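Local coordinates for membrane protein, putative (Geobacter sulfurreducens PCA, PDB 2QYB) that is of uncertain function but probably combines a sodium:solute symporter-like membrane part with a phosphatase module, this chain being its GAF domain, at residues A[41-44]-A[48-51]; A[72-77]-A[108-113]; A[76-79]-A[84-87]. All coordinates share one frame; numbering follows the deposited sequence.

Contact 1: A[41-44]-A[48-51]; sequences RLVD and VLRV
L42 and R50 face each other as the hydrogen-bonded pair of an antiparallel hairpin, each backbone N-H reaching the other's carbonyl oxygen. L42 N lies 2.9 Å from R50 O, and the return bond from R50 N to L42 O is the straighter of the two. On either side of this pair, R41 meets V51 and V43 meets L49 as non-hydrogen-bonded pairs. There the gaps are bridged by CA-H...O contacts: one runs from R41 CA to R50 O, and in the other V43 CA lies 3.2 Å from V48 O.

D44 and V48 close the turn with two bonds of their own. D44 N donates to V48 O, while V48 N reaches D44 OD1 at 2.9 Å, coming from above the carboxylate plane. With CG set between the backbone N and the carbonyl carbon (chi1 66°), the D44 carboxylate turns back over V48.

This is the first hairpin of the GAF domain's antiparallel sheet; strand 49-56 is an edge strand of the sheet within this chain, and strand 37-43 lies between it and strand 124-130.

Apolar contacts gather on the face of R41, V43, L49 and V51, which looks toward helix 74-81. V43 CG2 touches L49 CD2 at 3.7 Å. The extended R41 chain crosses L49 at about a right angle, its CD 3.9 Å from L49 CB. V51 CG2 lies over one face of the R41 guanidinium, 3.7 Å from R41 NE, and R41 NH2 is gripped by the carbonyls of A63 and K65.

On the other face, beside L42, R50 CG lies 3.7 Å from D44 OD2; beyond it the chain bends at chi2 and chi3, and NE forms a salt bridge with D66. I20 of the second subunit packs against R50.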
loop_
_atom_site.group_PDB
_atom_site.type_symbol
_atom_site.label_atom_id
_atom_site.label_comp_id
_atom_site.label_asym_id
_atom_site.label_seq_id
_atom_site.Cartn_x
_atom_site.Cartn_y
_atom_site.Cartn_z
ATOM N N ARG A 41 0.517 -0.590 12.746
ATOM C CA ARG A 41 -0.469 -1.585 13.095
ATOM C C ARG A 41 -1.643 -0.904 13.804
ATOM O O ARG A 41 -1.440 0.038 14.580
ATOM C CB ARG A 41 0.115 -2.647 14.024
ATOM C CG ARG A 41 1.245 -3.400 13.407
ATOM C CD ARG A 41 1.720 -4.460 14.368
ATOM N NE ARG A 41 2.641 -5.396 13.724
ATOM C CZ ARG A 41 3.917 -5.127 13.430
ATOM N NH1 ARG A 41 4.457 -3.936 13.681
ATOM N NH2 ARG A 41 4.667 -6.044 12.850
ATOM N N LEU A 42 -2.853 -1.416 13.540
ATOM C CA LEU A 42 -4.064 -0.965 14.211
ATOM C C LEU A 42 -4.771 -2.154 14.827
ATOM O O LEU A 42 -4.752 -3.249 14.287
ATOM C CB LEU A 42 -4.994 -0.224 13.234
ATOM C CG LEU A 42 -4.395 1.020 12.553
ATOM C CD1 LEU A 42 -5.332 1.727 11.490
ATOM C CD2 LEU A 42 -3.892 2.009 13.593
ATOM N N VAL A 43 -5.388 -1.937 15.977
ATOM C CA VAL A 43 -6.135 -2.986 16.592
ATOM C C VAL A 43 -7.360 -3.277 15.746
ATOM O O VAL A 43 -8.008 -2.354 15.266
ATOM C CB VAL A 43 -6.541 -2.666 18.053
ATOM C CG1 VAL A 43 -7.192 -3.888 18.651
ATOM C CG2 VAL A 43 -5.329 -2.322 18.886
ATOM N N ASP A 44 -7.664 -4.563 15.553
ATOM C CA ASP A 44 -8.897 -4.959 14.896
ATOM C C ASP A 44 -9.939 -5.176 15.998
ATOM O O ASP A 44 -9.623 -5.053 17.178
ATOM C CB ASP A 44 -8.689 -6.201 14.004
ATOM C CG ASP A 44 -8.350 -7.464 14.797
ATOM O OD1 ASP A 44 -8.409 -7.420 16.051
ATOM O OD2 ASP A 44 -8.050 -8.508 14.165
ATOM N N VAL A 48 -6.368 -7.723 18.067
ATOM C CA VAL A 48 -5.065 -8.012 17.458
ATOM C C VAL A 48 -4.497 -6.744 16.735
ATOM O O VAL A 48 -5.232 -6.018 16.056
ATOM C CB VAL A 48 -5.186 -9.212 16.444
ATOM C CG1 VAL A 48 -3.837 -9.510 15.723
ATOM C CG2 VAL A 48 -5.740 -10.443 17.122
ATOM N N LEU A 49 -3.194 -6.501 16.893
ATOM C CA LEU A 49 -2.476 -5.441 16.163
ATOM C C LEU A 49 -2.137 -5.917 14.747
ATOM O O LEU A 49 -1.180 -6.670 14.530
ATOM C CB LEU A 49 -1.200 -5.013 16.894
ATOM C CG LEU A 49 -1.371 -4.066 18.089
ATOM C CD1 LEU A 49 -0.053 -3.935 18.823
ATOM C CD2 LEU A 49 -1.887 -2.675 17.651
ATOM N N ARG A 50 -2.963 -5.485 13.799
ATOM C CA ARG A 50 -2.864 -5.883 12.427
ATOM C C ARG A 50 -2.020 -4.874 11.661
ATOM O O ARG A 50 -2.263 -3.659 11.750
ATOM C CB ARG A 50 -4.265 -5.930 11.807
ATOM C CG ARG A 50 -5.241 -6.969 12.402
ATOM C CD ARG A 50 -5.067 -8.383 11.870
ATOM N NE ARG A 50 -4.755 -8.403 10.436
ATOM C CZ ARG A 50 -5.625 -8.518 9.417
ATOM N NH1 ARG A 50 -5.163 -8.485 8.166
ATOM N NH2 ARG A 50 -6.938 -8.642 9.614
ATOM N N VAL A 51 -1.085 -5.384 10.862
ATOM C CA VAL A 51 -0.371 -4.556 9.876
ATOM C C VAL A 51 -1.313 -3.953 8.823
ATOM O O VAL A 51 -1.996 -4.679 8.055
ATOM C CB VAL A 51 0.717 -5.329 9.129
ATOM C CG1 VAL A 51 1.381 -4.409 8.110
ATOM C CG2 VAL A 51 1.718 -5.935 10.132
#

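Contact 2: A[72-77]-A[108-113]; sequences ETYIGE and KSFAHI
One face of the Y74 ring receives the edge of F110, a T-shaped stack with centroids 5.4 Å apart and planes at 71°. F110 CZ is the leading atom, 3.7 Å from Y74 CD2 and displaced from the centre of the Y74 ring toward its rim. The imidazole of H112 is met on one face by I75, whose CB stands almost directly above the ring centre in a CH-pi contact, 4.0 Å from the centroid. In this way the first turn of helix 74-81 sits on strand 109-115 of the antiparallel GAF-domain sheet.

H112 and F110 are two residues apart on the strand, so both side chains rise from the same side toward the helix. I75 CG1, anti to the backbone N (chi1 -168°), lies over the same face of the imidazole, above its CD2 side, 3.9 Å from H112 CD2. The patch continues around these rings: V87 of the neighbouring strand touches both Y74 and F110, while I125 and S127 of strand 124-130 touch I75.

The helix start is fixed by T73 at the N-cap, whose OG1 accepts from G76 N. Within the buried patch H112 ND1 has no hydrogen-bonding partner in the model; its nearest atom across the contact is Y74 CB, at 3.9 Å.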
loop_
_atom_site.group_PDB
_atom_site.type_symbol
_atom_site.label_atom_id
_atom_site.label_comp_id
_atom_site.label_asym_id
_atom_site.label_seq_id
_atom_site.Cartn_x
_atom_site.Cartn_y
_atom_site.Cartn_z
ATOM N N GLU A 72 5.603 -9.521 27.132
ATOM C CA GLU A 72 6.882 -10.167 26.757
ATOM C C GLU A 72 7.548 -9.692 25.437
ATOM O O GLU A 72 8.678 -10.092 25.130
ATOM C CB GLU A 72 6.736 -11.705 26.713
ATOM C CG GLU A 72 6.474 -12.379 28.076
ATOM C CD GLU A 72 4.985 -12.425 28.463
ATOM O OE1 GLU A 72 4.090 -12.087 27.621
ATOM O OE2 GLU A 72 4.725 -12.801 29.628
ATOM N N THR A 73 6.861 -8.863 24.661
ATOM C CA THR A 73 7.454 -8.253 23.482
ATOM C C THR A 73 7.596 -6.749 23.713
ATOM O O THR A 73 6.833 -6.182 24.474
ATOM C CB THR A 73 6.556 -8.513 22.229
ATOM O OG1 THR A 73 5.266 -7.943 22.454
ATOM C CG2 THR A 73 6.413 -10.066 21.933
ATOM N N TYR A 74 8.545 -6.100 23.021
ATOM C CA TYR A 74 8.703 -4.627 23.111
ATOM C C TYR A 74 7.474 -3.897 22.576
ATOM O O TYR A 74 7.063 -2.903 23.123
ATOM C CB TYR A 74 9.900 -4.126 22.309
ATOM C CG TYR A 74 11.259 -4.574 22.763
ATOM C CD1 TYR A 74 11.909 -3.953 23.822
ATOM C CD2 TYR A 74 11.931 -5.581 22.088
ATOM C CE1 TYR A 74 13.187 -4.354 24.237
ATOM C CE2 TYR A 74 13.199 -5.983 22.497
ATOM C CZ TYR A 74 13.822 -5.364 23.576
ATOM O OH TYR A 74 15.088 -5.774 23.964
ATOM N N ILE A 75 6.923 -4.402 21.480
ATOM C CA ILE A 75 5.741 -3.836 20.851
ATOM C C ILE A 75 4.454 -3.997 21.695
ATOM O O ILE A 75 3.637 -3.089 21.797
ATOM C CB ILE A 75 5.544 -4.446 19.446
ATOM C CG1 ILE A 75 4.487 -3.659 18.669
ATOM C CG2 ILE A 75 5.202 -5.969 19.541
ATOM C CD1 ILE A 75 4.496 -3.970 17.215
ATOM N N GLY A 76 4.292 -5.143 22.328
ATOM C CA GLY A 76 3.192 -5.345 23.273
ATOM C C GLY A 76 3.322 -4.455 24.496
ATOM O O GLY A 76 2.322 -3.987 25.042
ATOM N N GLU A 77 4.558 -4.227 24.926
ATOM C CA GLU A 77 4.809 -3.412 26.100
ATOM C C GLU A 77 4.515 -1.952 25.779
ATOM O O GLU A 77 3.973 -1.239 26.601
ATOM C CB GLU A 77 6.254 -3.601 26.611
ATOM C CG GLU A 77 6.701 -2.656 27.792
ATOM C CD GLU A 77 5.755 -2.692 28.992
ATOM O OE1 GLU A 77 4.937 -3.634 29.054
ATOM O OE2 GLU A 77 5.815 -1.790 29.871
ATOM N N LYS A 108 19.947 -2.293 13.200
ATOM C CA LYS A 108 20.844 -1.659 14.188
ATOM C C LYS A 108 20.115 -0.995 15.350
ATOM O O LYS A 108 20.639 -0.867 16.438
ATOM C CB LYS A 108 21.727 -0.609 13.482
ATOM C CG LYS A 108 22.628 -1.271 12.482
ATOM C CD LYS A 108 23.792 -0.417 11.987
ATOM C CE LYS A 108 24.725 -1.293 11.108
ATOM N NZ LYS A 108 25.085 -2.649 11.771
ATOM N N SER A 109 18.894 -0.579 15.096
ATOM C CA SER A 109 18.226 0.460 15.884
ATOM C C SER A 109 16.690 0.333 15.636
ATOM O O SER A 109 16.273 0.064 14.497
ATOM C CB SER A 109 18.782 1.770 15.369
ATOM O OG SER A 109 18.364 2.875 16.121
ATOM N N PHE A 110 15.848 0.445 16.661
ATOM C CA PHE A 110 14.399 0.470 16.414
ATOM C C PHE A 110 13.609 1.165 17.493
ATOM O O PHE A 110 14.132 1.452 18.563
ATOM C CB PHE A 110 13.810 -0.944 16.127
ATOM C CG PHE A 110 13.779 -1.849 17.321
ATOM C CD1 PHE A 110 12.708 -1.818 18.205
ATOM C CD2 PHE A 110 14.828 -2.715 17.569
ATOM C CE1 PHE A 110 12.688 -2.635 19.329
ATOM C CE2 PHE A 110 14.805 -3.548 18.671
ATOM C CZ PHE A 110 13.730 -3.507 19.557
ATOM N N ALA A 111 12.342 1.446 17.193
ATOM C CA ALA A 111 11.425 2.136 18.134
ATOM C C ALA A 111 9.975 1.725 17.883
ATOM O O ALA A 111 9.598 1.473 16.744
ATOM C CB ALA A 111 11.565 3.652 18.017
ATOM N N HIS A 112 9.197 1.609 18.968
ATOM C CA HIS A 112 7.751 1.405 18.908
ATOM C C HIS A 112 7.034 2.541 19.630
ATOM O O HIS A 112 7.296 2.796 20.790
ATOM C CB HIS A 112 7.364 0.040 19.494
ATOM C CG HIS A 112 7.931 -1.118 18.738
ATOM N ND1 HIS A 112 8.986 -1.881 19.202
ATOM C CD2 HIS A 112 7.591 -1.640 17.543
ATOM C CE1 HIS A 112 9.264 -2.830 18.325
ATOM N NE2 HIS A 112 8.426 -2.710 17.311
ATOM N N ILE A 113 6.104 3.193 18.925
ATOM C CA ILE A 113 5.468 4.416 19.372
ATOM C C ILE A 113 3.981 4.220 19.344
ATOM O O ILE A 113 3.414 3.945 18.284
ATOM C CB ILE A 113 5.821 5.613 18.460
ATOM C CG1 ILE A 113 7.355 5.784 18.366
ATOM C CG2 ILE A 113 5.096 6.913 18.937
ATOM C CD1 ILE A 113 7.852 5.388 16.988
#

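Contact 3: A[76-79]-A[84-87]; sequences GEAF and LQFV
A78 of helix 74-81 and L84, just before strand 85-87, mark the nearest backbone approach, their CA atoms 5.2 Å apart; that strand is an edge strand of the antiparallel GAF-domain sheet within this chain. No hydrogen bond crosses between the two segments, and the helix rests on the strand through Q85.

Q85 points its CB at the helix and brings CG to the methyl of A78, with Q85 CG to A78 CB 3.4 Å. Beyond CG the chain turns at chi2 (-67°), which carries the amide along the helix surface to the side chain of E77. The E77 carboxylate and the Q85 amide stand nearly perpendicular, their planes 88° apart.

The Q85 amide nitrogen is held by the carbonyl of R83, in the short connection between helix and strand, and this bond helps fix the rotation of the amide. A78 also packs against H112 and I125 of strands 109-115 and 124-130, farther into the sheet. On E77 it is the aliphatic part of the side chain that does the touching, and the amide oxygen ends against carbon, with Q85 OE1 3.5 Å from E77 CG.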
loop_
_atom_site.group_PDB
_atom_site.type_symbol
_atom_site.label_atom_id
_atom_site.label_comp_id
_atom_site.label_asym_id
_atom_site.label_seq_id
_atom_site.Cartn_x
_atom_site.Cartn_y
_atom_site.Cartn_z
ATOM N N GLY A 76 4.292 -5.143 22.328
ATOM C CA GLY A 76 3.192 -5.345 23.273
ATOM C C GLY A 76 3.322 -4.455 24.496
ATOM O O GLY A 76 2.322 -3.987 25.042
ATOM N N GLU A 77 4.558 -4.227 24.926
ATOM C CA GLU A 77 4.809 -3.412 26.100
ATOM C C GLU A 77 4.515 -1.952 25.779
ATOM O O GLU A 77 3.973 -1.239 26.601
ATOM C CB GLU A 77 6.254 -3.601 26.611
ATOM C CG GLU A 77 6.701 -2.656 27.792
ATOM C CD GLU A 77 5.755 -2.692 28.992
ATOM O OE1 GLU A 77 4.937 -3.634 29.054
ATOM O OE2 GLU A 77 5.815 -1.790 29.871
ATOM N N ALA A 78 4.836 -1.518 24.573
ATOM C CA ALA A 78 4.535 -0.146 24.169
ATOM C C ALA A 78 3.032 0.108 24.112
ATOM O O ALA A 78 2.519 1.141 24.565
ATOM C CB ALA A 78 5.186 0.154 22.820
ATOM N N PHE A 79 2.325 -0.857 23.544
ATOM C CA PHE A 79 0.891 -0.763 23.385
ATOM C C PHE A 79 0.202 -0.824 24.712
ATOM O O PHE A 79 -0.673 0.001 24.983
ATOM C CB PHE A 79 0.367 -1.904 22.524
ATOM C CG PHE A 79 -1.091 -1.820 22.249
ATOM C CD1 PHE A 79 -1.592 -0.855 21.376
ATOM C CD2 PHE A 79 -1.969 -2.668 22.867
ATOM C CE1 PHE A 79 -2.962 -0.753 21.115
ATOM C CE2 PHE A 79 -3.343 -2.581 22.607
ATOM C CZ PHE A 79 -3.830 -1.629 21.718
ATOM N N LEU A 84 6.315 4.735 24.713
ATOM C CA LEU A 84 7.207 4.307 23.683
ATOM C C LEU A 84 8.291 3.406 24.245
ATOM O O LEU A 84 8.624 3.470 25.421
ATOM C CB LEU A 84 7.790 5.504 22.924
ATOM C CG LEU A 84 8.620 6.481 23.704
ATOM C CD1 LEU A 84 10.052 6.003 23.786
ATOM C CD2 LEU A 84 8.508 7.842 23.018
ATOM N N GLN A 85 8.791 2.549 23.379
ATOM C CA GLN A 85 9.863 1.630 23.683
ATOM C C GLN A 85 10.888 1.751 22.559
ATOM O O GLN A 85 10.514 1.792 21.355
ATOM C CB GLN A 85 9.303 0.213 23.675
ATOM C CG GLN A 85 8.100 -0.005 24.565
ATOM C CD GLN A 85 8.456 0.137 26.033
ATOM O OE1 GLN A 85 9.266 -0.636 26.571
ATOM N NE2 GLN A 85 7.853 1.138 26.692
ATOM N N PHE A 86 12.165 1.823 22.886
ATOM C CA PHE A 86 13.175 1.868 21.792
ATOM C C PHE A 86 14.487 1.200 22.182
ATOM O O PHE A 86 14.757 1.046 23.339
ATOM C CB PHE A 86 13.415 3.322 21.310
ATOM C CG PHE A 86 13.980 4.204 22.351
ATOM C CD1 PHE A 86 15.359 4.376 22.468
ATOM C CD2 PHE A 86 13.141 4.840 23.270
ATOM C CE1 PHE A 86 15.883 5.193 23.481
ATOM C CE2 PHE A 86 13.661 5.661 24.292
ATOM C CZ PHE A 86 15.021 5.827 24.394
ATOM N N VAL A 87 15.251 0.782 21.180
ATOM C CA VAL A 87 16.590 0.203 21.339
ATOM C C VAL A 87 17.508 0.988 20.389
ATOM O O VAL A 87 17.301 0.999 19.163
ATOM C CB VAL A 87 16.619 -1.358 21.063
ATOM C CG1 VAL A 87 18.021 -1.921 21.074
ATOM C CG2 VAL A 87 15.771 -2.090 22.061
#

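From the N terminus, contact 1 closes first, as a tight hairpin loop between strands 37-43 and 49-56. The chain then runs to helix 74-81, which carries contacts 2 and 3 from a common start, with G76 and E77 in both. Contact 3 closes a short loop to strand 85-87; contact 2 closes a much longer one, past helix 96-104, to strand 109-115, and the smaller loop nests inside it. The two strands are sheet neighbours, with H112 N probably bonded to Q85 O. The helix also reaches back to the hairpin: I75 packs on R41, and F79 on V43 and L49, so one helix reaches residues of both edge strands, 49-56 and 85-87.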